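Local coordinates for PbSGBP-B lipoprotein (Prevotella bryantii B14, PDB 6D2Y) that probably binds polysaccharide as a surface lipoprotein of a polysaccharide utilization locus, and carries a magnesium ion, at residues Pro196-Ile201 with Met217-Met222; Pro337-Leu342 with Asn360-Ala365; Phe156-Asn161 with Leu174-Ile179; Met317-Pro320 with Gly324-Ala327. One frame throughout, in Å; residues are numbered along the deposited sequence.

Interaction 1: Pro196-Ile201 with Met217-Met222; sequences PQHEDI and MDNRGM
The passage from the IPT/TIG domain into the probable xyloglucan-binding domain is where this surface contact lies: His198, in the turn leading to strand 200-205, meets Met217 and Asn219 in the linker after strand 208-215. The His198 ring lies across the Asn219 amide with the two planes 17° apart, and CD2 comes within 3.4 Å of Asn219 OD1. One water bridges the two segments, in the His198 ring plane and 2.6 Å from His198 NE2, and donates to Met217 O at 2.5 Å. One residue earlier, Gln197 CG lies 3.3 Å from CG of selenomethionine Met217, a short approach carrying little weight; the Met217 chain then bends away. Further along the linker, Asp218 makes an Asx turn, its OD1 accepting from Arg220 N. The same carboxylate is gripped side-on by Arg220, with NE 3.0 Å from Asp218 OD1 and NH2 3.1 Å from Asp218 OD2, while Gln215 N also bonds to OD2. Asp218 is thus held from both the strand behind it and the turn ahead. This chemistry is consistent with a linker held partly by an ion pair whose acid is buried, the facing turn joining it through one water and packing.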
loop_
_atom_site.group_PDB
_atom_site.type_symbol
_atom_site.label_atom_id
_atom_site.label_comp_id
_atom_site.label_asym_id
_atom_site.label_seq_id
_atom_site.Cartn_x
_atom_site.Cartn_y
_atom_site.Cartn_z
ATOM N N PRO A 196 -6.328 0.431 20.093
ATOM C CA PRO A 196 -6.005 -0.997 20.184
ATOM C C PRO A 196 -4.975 -1.420 19.150
ATOM O O PRO A 196 -5.030 -1.021 17.985
ATOM C CB PRO A 196 -7.354 -1.680 19.941
ATOM C CG PRO A 196 -8.360 -0.668 20.367
ATOM C CD PRO A 196 -7.779 0.668 20.010
ATOM N N GLN A 197 -4.036 -2.247 19.591
ATOM C CA GLN A 197 -2.950 -2.722 18.751
ATOM C C GLN A 197 -3.286 -4.095 18.183
ATOM O O GLN A 197 -4.070 -4.852 18.765
ATOM C CB GLN A 197 -1.658 -2.793 19.560
ATOM C CG GLN A 197 -1.063 -1.436 19.843
ATOM C CD GLN A 197 -0.012 -1.478 20.927
ATOM O OE1 GLN A 197 0.767 -2.426 21.013
ATOM N NE2 GLN A 197 0.037 -0.432 21.746
ATOM N N HIS A 198 -2.693 -4.402 17.026
ATOM C CA HIS A 198 -2.806 -5.722 16.404
ATOM C C HIS A 198 -4.265 -6.121 16.185
ATOM O O HIS A 198 -4.654 -7.276 16.387
ATOM C CB HIS A 198 -2.075 -6.780 17.233
ATOM C CG HIS A 198 -0.793 -6.298 17.837
ATOM N ND1 HIS A 198 -0.669 -5.994 19.176
ATOM C CD2 HIS A 198 0.421 -6.066 17.284
ATOM C CE1 HIS A 198 0.567 -5.598 19.422
ATOM N NE2 HIS A 198 1.248 -5.632 18.291
ATOM N N GLU A 199 -5.084 -5.159 15.771
ATOM C CA GLU A 199 -6.492 -5.401 15.503
ATOM C C GLU A 199 -6.869 -4.771 14.169
ATOM O O GLU A 199 -6.183 -3.880 13.659
ATOM C CB GLU A 199 -7.382 -4.854 16.625
ATOM C CG GLU A 199 -7.172 -5.544 17.963
ATOM C CD GLU A 199 -8.455 -6.120 18.526
ATOM O OE1 GLU A 199 -9.075 -5.462 19.390
ATOM O OE2 GLU A 199 -8.843 -7.230 18.103
ATOM N N ASP A 200 -7.975 -5.250 13.609
ATOM C CA ASP A 200 -8.404 -4.794 12.296
ATOM C C ASP A 200 -8.885 -3.349 12.354
ATOM O O ASP A 200 -9.546 -2.930 13.308
ATOM C CB ASP A 200 -9.510 -5.701 11.757
ATOM C CG ASP A 200 -9.133 -7.171 11.807
ATOM O OD1 ASP A 200 -9.367 -7.812 12.854
ATOM O OD2 ASP A 200 -8.595 -7.683 10.802
ATOM N N ILE A 201 -8.539 -2.585 11.321
ATOM C CA ILE A 201 -8.919 -1.184 11.198
ATOM C C ILE A 201 -9.910 -1.062 10.052
ATOM O O ILE A 201 -9.633 -1.505 8.931
ATOM C CB ILE A 201 -7.691 -0.290 10.965
ATOM C CG1 ILE A 201 -6.743 -0.393 12.157
ATOM C CG2 ILE A 201 -8.114 1.152 10.739
ATOM C CD1 ILE A 201 -5.475 0.374 11.975
HETATM N N MSE A 217 0.622 -0.945 15.224
HETATM C CA MSE A 217 1.779 -1.698 15.740
HETATM C C MSE A 217 1.862 -3.064 15.073
HETATM O O MSE A 217 2.131 -4.051 15.745
HETATM C CB MSE A 217 1.703 -1.911 17.259
HETATM C CG MSE A 217 1.655 -0.649 18.146
HETATM SE SE MSE A 217 3.245 0.482 18.371
HETATM C CE MSE A 217 2.802 2.204 17.576
ATOM N N ASP A 218 1.634 -3.117 13.762
ATOM C CA ASP A 218 1.503 -4.392 13.065
ATOM C C ASP A 218 2.768 -5.232 13.202
ATOM O O ASP A 218 3.872 -4.767 12.906
ATOM C CB ASP A 218 1.193 -4.142 11.589
ATOM C CG ASP A 218 0.388 -5.259 10.962
ATOM O OD1 ASP A 218 0.363 -6.373 11.526
ATOM O OD2 ASP A 218 -0.224 -5.014 9.902
ATOM N N ASN A 219 2.603 -6.481 13.656
ATOM C CA ASN A 219 3.720 -7.414 13.755
ATOM C C ASN A 219 3.420 -8.741 13.064
ATOM O O ASN A 219 4.113 -9.733 13.312
ATOM C CB ASN A 219 4.110 -7.655 15.218
ATOM C CG ASN A 219 2.960 -8.182 16.058
ATOM O OD1 ASN A 219 1.901 -8.532 15.539
ATOM N ND2 ASN A 219 3.169 -8.244 17.369
ATOM N N ARG A 220 2.402 -8.789 12.212
ATOM C CA ARG A 220 2.112 -10.012 11.477
ATOM C C ARG A 220 3.197 -10.282 10.443
ATOM O O ARG A 220 3.671 -9.368 9.764
ATOM C CB ARG A 220 0.740 -9.925 10.804
ATOM C CG ARG A 220 -0.379 -9.445 11.722
ATOM C CD ARG A 220 -1.676 -9.204 10.958
ATOM N NE ARG A 220 -1.618 -8.028 10.094
ATOM C CZ ARG A 220 -2.432 -7.823 9.064
ATOM N NH1 ARG A 220 -3.356 -8.726 8.761
ATOM N NH2 ARG A 220 -2.321 -6.723 8.330
ATOM N N GLY A 221 3.589 -11.550 10.327
ATOM C CA GLY A 221 4.659 -11.918 9.417
ATOM C C GLY A 221 5.979 -11.282 9.767
ATOM O O GLY A 221 6.810 -11.048 8.883
HETATM N N MSE A 222 6.176 -10.978 11.041
HETATM C CA MSE A 222 7.368 -10.318 11.552
HETATM C C MSE A 222 8.676 -11.100 11.283
HETATM O O MSE A 222 8.805 -12.259 11.672
HETATM C CB MSE A 222 7.182 -10.057 13.056
HETATM C CG MSE A 222 8.232 -9.128 13.566
HETATM SE SE MSE A 222 7.829 -7.311 13.009
HETATM C CE MSE A 222 9.410 -7.105 11.972
HETATM O O HOH W 1 3.495 -4.483 17.736
#

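Interaction 2: Pro337-Leu342 with Asn360-Ala365; sequences PSQISL and NTWFHA
Ile340 and Trp362 form the centre of this contact, the branched side chain set over one face of the indole. Ile340 CB stands 3.6 Å from the centroid of the five-membered ring and only 7° off its normal, a CH-pi contact made almost straight down. The branches spread from there: CG2 reaches over the six-membered half, 3.6 Å from Trp362 CE2, while CG1 approaches Trp362 NE1. Having CG1 anti to the backbone N (chi1 -179°) puts that branch toward the pyrrole half and CG2 toward the benzo half of the same face. Gln339 adds a second approach. Its CB packs 3.8 Å from Trp362 CE3, its amide stands 80° to the indole plane with NE2 at the ring edge, and its backbone O touches Trp362 CB at 3.2 Å.

A water links the polar atoms, accepting from Gln339 NE2 at 2.9 Å and donating to Trp362 O at 2.6 Å. The other end of the same amide is held by Ser336 N, which bonds to Gln339 OE1, so both ends of the group have partners. Farther out, Asn359 bridges the segments: its ND2 bonds to Gln339 O and its OD1 to Thr361 N. On the indole's opposite face lies Phe363 CB.

Both segments belong to the long excursion between strands 330-335 and 372-374, neighbours in a four-stranded antiparallel sheet. Ile340 touches Ser423, and Trp362 reaches Ile333 and Asn425, which seats the paired loops against strands 330-335 and 423-428.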
loop_
_atom_site.group_PDB
_atom_site.type_symbol
_atom_site.label_atom_id
_atom_site.label_comp_id
_atom_site.label_asym_id
_atom_site.label_seq_id
_atom_site.Cartn_x
_atom_site.Cartn_y
_atom_site.Cartn_z
ATOM N N PRO A 337 18.197 -21.284 -0.313
ATOM C CA PRO A 337 19.488 -21.861 0.090
ATOM C C PRO A 337 20.317 -22.322 -1.091
ATOM O O PRO A 337 21.553 -22.370 -0.984
ATOM C CB PRO A 337 19.082 -23.041 0.984
ATOM C CG PRO A 337 17.728 -22.700 1.467
ATOM C CD PRO A 337 17.069 -21.983 0.329
ATOM N N SER A 338 19.677 -22.655 -2.216
ATOM C CA SER A 338 20.423 -22.955 -3.426
ATOM C C SER A 338 21.255 -21.770 -3.905
ATOM O O SER A 338 22.286 -21.970 -4.548
ATOM C CB SER A 338 19.444 -23.413 -4.513
ATOM O OG SER A 338 19.946 -23.125 -5.806
ATOM N N GLN A 339 20.839 -20.543 -3.615
ATOM C CA GLN A 339 21.531 -19.362 -4.122
ATOM C C GLN A 339 22.523 -18.782 -3.120
ATOM O O GLN A 339 23.597 -18.309 -3.513
ATOM C CB GLN A 339 20.513 -18.283 -4.506
ATOM C CG GLN A 339 19.590 -18.691 -5.632
ATOM C CD GLN A 339 18.461 -17.697 -5.826
ATOM O OE1 GLN A 339 17.470 -17.715 -5.093
ATOM N NE2 GLN A 339 18.596 -16.832 -6.823
ATOM N N ILE A 340 22.184 -18.802 -1.834
ATOM C CA ILE A 340 22.989 -18.142 -0.814
ATOM C C ILE A 340 22.704 -18.809 0.525
ATOM O O ILE A 340 21.570 -19.200 0.813
ATOM C CB ILE A 340 22.699 -16.622 -0.771
ATOM C CG1 ILE A 340 23.568 -15.934 0.283
ATOM C CG2 ILE A 340 21.222 -16.357 -0.512
ATOM C CD1 ILE A 340 25.047 -16.040 0.005
ATOM N N SER A 341 23.749 -18.938 1.338
ATOM C CA SER A 341 23.630 -19.466 2.690
ATOM C C SER A 341 24.874 -19.058 3.463
ATOM O O SER A 341 25.909 -18.732 2.874
ATOM C CB SER A 341 23.464 -20.990 2.693
ATOM O OG SER A 341 24.605 -21.625 2.142
ATOM N N LEU A 342 24.762 -19.069 4.788
ATOM C CA LEU A 342 25.892 -18.741 5.655
ATOM C C LEU A 342 26.626 -20.033 5.985
ATOM O O LEU A 342 26.246 -20.760 6.906
ATOM C CB LEU A 342 25.432 -18.028 6.919
ATOM C CG LEU A 342 26.585 -17.597 7.829
ATOM C CD1 LEU A 342 27.384 -16.469 7.191
ATOM C CD2 LEU A 342 26.088 -17.198 9.209
ATOM N N ASN A 360 28.610 -13.322 -3.136
ATOM C CA ASN A 360 27.938 -12.080 -3.502
ATOM C C ASN A 360 27.647 -12.022 -4.996
ATOM O O ASN A 360 27.503 -10.930 -5.553
ATOM C CB ASN A 360 28.753 -10.856 -3.070
ATOM C CG ASN A 360 30.168 -10.870 -3.615
ATOM O OD1 ASN A 360 30.505 -11.663 -4.493
ATOM N ND2 ASN A 360 31.005 -9.977 -3.098
ATOM N N THR A 361 27.571 -13.178 -5.654
ATOM C CA THR A 361 27.245 -13.258 -7.070
ATOM C C THR A 361 25.811 -13.699 -7.324
ATOM O O THR A 361 25.333 -13.576 -8.456
ATOM C CB THR A 361 28.195 -14.232 -7.782
ATOM O OG1 THR A 361 27.991 -15.557 -7.277
ATOM C CG2 THR A 361 29.645 -13.831 -7.555
ATOM N N TRP A 362 25.114 -14.200 -6.301
ATOM C CA TRP A 362 23.814 -14.822 -6.522
ATOM C C TRP A 362 22.748 -13.807 -6.914
ATOM O O TRP A 362 21.788 -14.162 -7.608
ATOM C CB TRP A 362 23.384 -15.589 -5.272
ATOM C CG TRP A 362 23.062 -14.710 -4.110
ATOM C CD1 TRP A 362 23.947 -14.147 -3.236
ATOM C CD2 TRP A 362 21.760 -14.285 -3.694
ATOM N NE1 TRP A 362 23.274 -13.400 -2.299
ATOM C CE2 TRP A 362 21.931 -13.467 -2.558
ATOM C CE3 TRP A 362 20.466 -14.516 -4.169
ATOM C CZ2 TRP A 362 20.857 -12.882 -1.892
ATOM C CZ3 TRP A 362 19.402 -13.931 -3.507
ATOM C CH2 TRP A 362 19.604 -13.126 -2.381
ATOM N N PHE A 363 22.887 -12.553 -6.489
ATOM C CA PHE A 363 21.914 -11.528 -6.840
ATOM C C PHE A 363 22.279 -10.769 -8.109
ATOM O O PHE A 363 21.535 -9.867 -8.508
ATOM C CB PHE A 363 21.719 -10.544 -5.674
ATOM C CG PHE A 363 22.981 -9.863 -5.223
ATOM C CD1 PHE A 363 23.396 -8.681 -5.811
ATOM C CD2 PHE A 363 23.741 -10.396 -4.195
ATOM C CE1 PHE A 363 24.554 -8.050 -5.394
ATOM C CE2 PHE A 363 24.898 -9.768 -3.773
ATOM C CZ PHE A 363 25.303 -8.594 -4.373
ATOM N N HIS A 364 23.388 -11.114 -8.760
ATOM C CA HIS A 364 23.740 -10.531 -10.052
ATOM C C HIS A 364 24.392 -11.589 -10.940
ATOM O O HIS A 364 25.457 -11.385 -11.524
ATOM C CB HIS A 364 24.628 -9.295 -9.879
ATOM C CG HIS A 364 26.002 -9.590 -9.363
ATOM N ND1 HIS A 364 27.107 -9.650 -10.185
ATOM C CD2 HIS A 364 26.455 -9.819 -8.108
ATOM C CE1 HIS A 364 28.179 -9.914 -9.462
ATOM N NE2 HIS A 364 27.812 -10.020 -8.197
ATOM N N ALA A 365 23.726 -12.734 -11.072
ATOM C CA ALA A 365 24.243 -13.867 -11.826
ATOM C C ALA A 365 23.734 -13.910 -13.262
ATOM O O ALA A 365 23.972 -14.902 -13.959
ATOM C CB ALA A 365 23.897 -15.174 -11.112
HETATM O O HOH W 2 20.636 -16.180 -8.705
#

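Interaction 3: Phe156-Asn161 with Leu174-Ile179; sequences FLDYDN and LPREAI
Asp158 and Arg176 reach toward each other from opposite directions and meet in a salt bridge, the close part of an otherwise open contact. Arg176 grips end-on: NH2 lies 3.1 Å from Asp158 OD1 and NH1 3.1 Å from Asp158 OD2, one nitrogen to each oxygen. The bonds are nearly straight, at 172° and 173°. Both oxygens lie in the guanidinium plane, yet the carboxylate is turned by 41° against that plane, and the nitrogens therefore come to it from above its own plane. On the arginine side the chain bends at chi2 and again at chi3, which carries its end across to the acid.

Around this paired grip the packing is loose. The backbones stay far apart, Asp158 CA and Arg176 CA being 11.4 Å from each other, and Arg176 is exposed, so solvent probably weakens the attraction between the charges. Asp158 has a second partner: its OD1 also accepts from Leu164 N, which ties the acid to its own loop, while the arginine side chain touches Pro163.

The contact spans two connections of the IPT/TIG domain. Segment 156-161 follows strand 148-154 and leads toward strand 165-168; segment 174-179 runs from strand 172-173 into strand 179-182. Since 148-154 and 179-182 belong to one antiparallel sheet and 165-168 and 172-173 to another, the salt bridge joins two loops that each pass between those sheets.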
loop_
_atom_site.group_PDB
_atom_site.type_symbol
_atom_site.label_atom_id
_atom_site.label_comp_id
_atom_site.label_asym_id
_atom_site.label_seq_id
_atom_site.Cartn_x
_atom_site.Cartn_y
_atom_site.Cartn_z
ATOM N N PHE A 156 -12.929 8.864 0.611
ATOM C CA PHE A 156 -13.125 9.242 2.010
ATOM C C PHE A 156 -14.049 10.453 2.019
ATOM O O PHE A 156 -13.608 11.601 1.965
ATOM C CB PHE A 156 -11.798 9.548 2.691
ATOM C CG PHE A 156 -10.852 8.383 2.740
ATOM C CD1 PHE A 156 -11.325 7.092 2.905
ATOM C CD2 PHE A 156 -9.485 8.585 2.625
ATOM C CE1 PHE A 156 -10.450 6.022 2.952
ATOM C CE2 PHE A 156 -8.607 7.520 2.670
ATOM C CZ PHE A 156 -9.090 6.236 2.834
ATOM N N LEU A 157 -15.351 10.196 2.077
ATOM C CA LEU A 157 -16.361 11.242 1.992
ATOM C C LEU A 157 -17.107 11.336 3.316
ATOM O O LEU A 157 -17.698 10.351 3.774
ATOM C CB LEU A 157 -17.319 10.975 0.832
ATOM C CG LEU A 157 -16.627 10.436 -0.422
ATOM C CD1 LEU A 157 -17.629 9.827 -1.386
ATOM C CD2 LEU A 157 -15.816 11.534 -1.098
ATOM N N ASP A 158 -17.081 12.523 3.918
ATOM C CA ASP A 158 -17.655 12.780 5.231
ATOM C C ASP A 158 -18.825 13.744 5.089
ATOM O O ASP A 158 -18.693 14.797 4.455
ATOM C CB ASP A 158 -16.593 13.356 6.172
ATOM C CG ASP A 158 -17.122 13.623 7.567
ATOM O OD1 ASP A 158 -17.589 12.670 8.223
ATOM O OD2 ASP A 158 -17.055 14.788 8.013
ATOM N N TYR A 159 -19.967 13.385 5.676
ATOM C CA TYR A 159 -21.177 14.190 5.599
ATOM C C TYR A 159 -21.713 14.457 6.999
ATOM O O TYR A 159 -21.429 13.721 7.947
ATOM C CB TYR A 159 -22.269 13.507 4.765
ATOM C CG TYR A 159 -21.904 13.256 3.320
ATOM C CD1 TYR A 159 -21.603 11.976 2.872
ATOM C CD2 TYR A 159 -21.877 14.294 2.397
ATOM C CE1 TYR A 159 -21.276 11.737 1.553
ATOM C CE2 TYR A 159 -21.552 14.065 1.074
ATOM C CZ TYR A 159 -21.252 12.783 0.657
ATOM O OH TYR A 159 -20.925 12.544 -0.657
ATOM N N ASP A 160 -22.506 15.527 7.110
ATOM C CA ASP A 160 -23.166 15.841 8.374
ATOM C C ASP A 160 -24.111 14.723 8.791
ATOM O O ASP A 160 -24.052 14.233 9.925
ATOM C CB ASP A 160 -23.928 17.162 8.254
ATOM C CG ASP A 160 -23.011 18.349 8.077
ATOM O OD1 ASP A 160 -23.526 19.479 7.919
ATOM O OD2 ASP A 160 -21.778 18.157 8.100
ATOM N N ASN A 161 -24.992 14.305 7.881
ATOM C CA ASN A 161 -25.978 13.277 8.184
ATOM C C ASN A 161 -25.383 11.874 8.236
ATOM O O ASN A 161 -26.088 10.937 8.629
ATOM C CB ASN A 161 -27.115 13.329 7.159
ATOM C CG ASN A 161 -26.620 13.589 5.747
ATOM O OD1 ASN A 161 -25.690 14.370 5.535
ATOM N ND2 ASN A 161 -27.248 12.941 4.772
ATOM N N LEU A 174 -12.471 5.659 16.791
ATOM C CA LEU A 174 -11.576 6.805 16.845
ATOM C C LEU A 174 -12.376 8.068 17.141
ATOM O O LEU A 174 -13.320 8.381 16.398
ATOM C CB LEU A 174 -10.817 6.955 15.528
ATOM C CG LEU A 174 -9.806 8.101 15.443
ATOM C CD1 LEU A 174 -8.651 7.878 16.407
ATOM C CD2 LEU A 174 -9.294 8.263 14.021
ATOM N N PRO A 175 -12.057 8.804 18.206
ATOM C CA PRO A 175 -12.802 10.035 18.497
ATOM C C PRO A 175 -12.641 11.048 17.375
ATOM O O PRO A 175 -11.558 11.209 16.808
ATOM C CB PRO A 175 -12.173 10.534 19.804
ATOM C CG PRO A 175 -11.501 9.328 20.398
ATOM C CD PRO A 175 -11.039 8.513 19.229
ATOM N N ARG A 176 -13.743 11.726 17.048
ATOM C CA ARG A 176 -13.718 12.700 15.963
ATOM C C ARG A 176 -12.768 13.855 16.266
ATOM O O ARG A 176 -12.158 14.412 15.346
ATOM C CB ARG A 176 -15.134 13.212 15.691
ATOM C CG ARG A 176 -15.217 14.602 15.075
ATOM C CD ARG A 176 -14.975 14.578 13.570
ATOM N NE ARG A 176 -15.612 13.438 12.916
ATOM C CZ ARG A 176 -16.053 13.445 11.662
ATOM N NH1 ARG A 176 -15.935 14.540 10.921
ATOM N NH2 ARG A 176 -16.615 12.360 11.145
ATOM N N GLU A 177 -12.611 14.210 17.544
ATOM C CA GLU A 177 -11.697 15.292 17.900
ATOM C C GLU A 177 -10.258 14.950 17.536
ATOM O O GLU A 177 -9.456 15.853 17.274
ATOM C CB GLU A 177 -11.800 15.605 19.394
ATOM C CG GLU A 177 -11.906 14.382 20.295
ATOM C CD GLU A 177 -13.339 13.917 20.504
ATOM O OE1 GLU A 177 -13.738 13.733 21.674
ATOM O OE2 GLU A 177 -14.063 13.732 19.503
ATOM N N ALA A 178 -9.915 13.658 17.510
ATOM C CA ALA A 178 -8.577 13.255 17.092
ATOM C C ALA A 178 -8.353 13.508 15.608
ATOM O O ALA A 178 -7.212 13.714 15.181
ATOM C CB ALA A 178 -8.347 11.780 17.419
ATOM N N ILE A 179 -9.419 13.495 14.816
ATOM C CA ILE A 179 -9.318 13.741 13.382
ATOM C C ILE A 179 -9.143 15.235 13.145
ATOM O O ILE A 179 -9.901 16.054 13.676
ATOM C CB ILE A 179 -10.558 13.202 12.652
ATOM C CG1 ILE A 179 -10.697 11.694 12.883
ATOM C CG2 ILE A 179 -10.486 13.516 11.165
ATOM C CD1 ILE A 179 -11.905 11.080 12.206
#

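Interaction 4: Met317-Pro320 with Gly324-Ala327; sequences MLIP and GWGA
Apolar packing carries this buried contact, in which Met317 and Ile319 meet the indole of Trp325. Selenomethionine Met317 extends fully, CG anti to the backbone N (chi1 178°) and the rest of the chain straight, so that its terminal CE arrives 3.5 Å from Trp325 CZ3. The two side chains run at about a right angle, CE approaching the six-membered ring obliquely. Ile319 reaches the edge, its CD1 lying near the ring plane and 3.7 Å from Trp325 CB, so Trp325 CE3 is approached by both methyls, Met317 CE at 3.6 Å and Ile319 CD1 at 3.7 Å. An edge-to-face meeting with Trp377 adds a further aromatic neighbour.

A looser contact of side chain on backbone has Ile319 CG2 4.1 Å from Gly324 CA, where the chain comes back past the strand end.

The polar part lies at the pyrrole nitrogen. Trp325 NE1 bonds to Gly328 O and weakly to Ala327 O, the latter at 2.8 Å, which probably limits rotation of the ring.

Met317 belongs to strand 311-318, which pairs with strands 393-398 and 449-458, and the chain then turns back toward strand 330-335 of the other sheet. Met317, Ile319 and Trp325 all touch Ile449 at the start of strand 449-458, while Met317 and Trp325 also reach Met330, placing the contact between elements of the two sheets.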
loop_
_atom_site.group_PDB
_atom_site.type_symbol
_atom_site.label_atom_id
_atom_site.label_comp_id
_atom_site.label_asym_id
_atom_site.label_seq_id
_atom_site.Cartn_x
_atom_site.Cartn_y
_atom_site.Cartn_z
HETATM N N MSE A 317 10.849 3.090 8.087
HETATM C CA MSE A 317 12.101 3.645 7.584
HETATM C C MSE A 317 12.289 5.108 7.978
HETATM O O MSE A 317 11.350 5.906 7.923
HETATM C CB MSE A 317 12.146 3.493 6.059
HETATM C CG MSE A 317 13.369 4.060 5.347
HETATM SE SE MSE A 317 13.059 3.892 3.429
HETATM C CE MSE A 317 14.797 4.302 2.701
ATOM N N LEU A 318 13.509 5.453 8.383
ATOM C CA LEU A 318 13.864 6.818 8.740
ATOM C C LEU A 318 15.061 7.247 7.911
ATOM O O LEU A 318 16.084 6.553 7.884
ATOM C CB LEU A 318 14.186 6.942 10.237
ATOM C CG LEU A 318 14.051 8.320 10.900
ATOM C CD1 LEU A 318 14.161 8.195 12.407
ATOM C CD2 LEU A 318 15.083 9.319 10.398
ATOM N N ILE A 319 14.930 8.387 7.240
ATOM C CA ILE A 319 16.050 9.047 6.574
ATOM C C ILE A 319 16.170 10.455 7.141
ATOM O O ILE A 319 15.258 11.274 6.952
ATOM C CB ILE A 319 15.869 9.087 5.050
ATOM C CG1 ILE A 319 15.811 7.675 4.469
ATOM C CG2 ILE A 319 16.994 9.879 4.406
ATOM C CD1 ILE A 319 15.750 7.662 2.959
ATOM N N PRO A 320 17.257 10.779 7.840
ATOM C CA PRO A 320 17.407 12.136 8.379
ATOM C C PRO A 320 17.433 13.177 7.269
ATOM O O PRO A 320 17.911 12.928 6.161
ATOM C CB PRO A 320 18.746 12.077 9.123
ATOM C CG PRO A 320 18.948 10.628 9.425
ATOM C CD PRO A 320 18.349 9.891 8.267
ATOM N N GLY A 324 20.114 12.918 3.176
ATOM C CA GLY A 324 19.172 12.499 2.159
ATOM C C GLY A 324 19.708 11.375 1.292
ATOM O O GLY A 324 20.914 11.206 1.113
ATOM N N TRP A 325 18.777 10.596 0.749
ATOM C CA TRP A 325 19.074 9.456 -0.113
ATOM C C TRP A 325 18.659 9.825 -1.530
ATOM O O TRP A 325 17.464 9.882 -1.838
ATOM C CB TRP A 325 18.340 8.210 0.377
ATOM C CG TRP A 325 18.467 7.019 -0.522
ATOM C CD1 TRP A 325 19.542 6.681 -1.291
ATOM C CD2 TRP A 325 17.480 6.005 -0.741
ATOM N NE1 TRP A 325 19.285 5.517 -1.979
ATOM C CE2 TRP A 325 18.026 5.082 -1.656
ATOM C CE3 TRP A 325 16.188 5.788 -0.252
ATOM C CZ2 TRP A 325 17.325 3.960 -2.094
ATOM C CZ3 TRP A 325 15.494 4.673 -0.688
ATOM C CH2 TRP A 325 16.064 3.774 -1.598
ATOM N N GLY A 326 19.643 10.077 -2.388
ATOM C CA GLY A 326 19.354 10.562 -3.722
ATOM C C GLY A 326 19.989 9.764 -4.839
ATOM O O GLY A 326 19.845 10.115 -6.014
ATOM N N ALA A 327 20.698 8.690 -4.502
ATOM C CA ALA A 327 21.308 7.859 -5.529
ATOM C C ALA A 327 21.380 6.426 -5.031
ATOM O O ALA A 327 21.322 6.159 -3.830
ATOM C CB ALA A 327 22.703 8.364 -5.915
#

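In the fold
The four contacts follow one another along the chain, none enclosing or crossing another. Interaction 3 comes first, closing the hairpin-bearing stretch between two loops of the IPT/TIG domain. Interaction 1 then closes over strands 200-205 and 208-215, at the passage into the next domain; its nearest atoms lie about 8 Å from those of interaction 3. Within that second domain, interaction 4 shuts the short turn after strand 311-318, and interaction 2 draws together the long excursion after strand 330-335. Their centres are 27 Å apart. Interactions 2 and 3 lie on opposite sides of the chain's centre, their centres 51 Å apart, with interaction 1 at the domain junction.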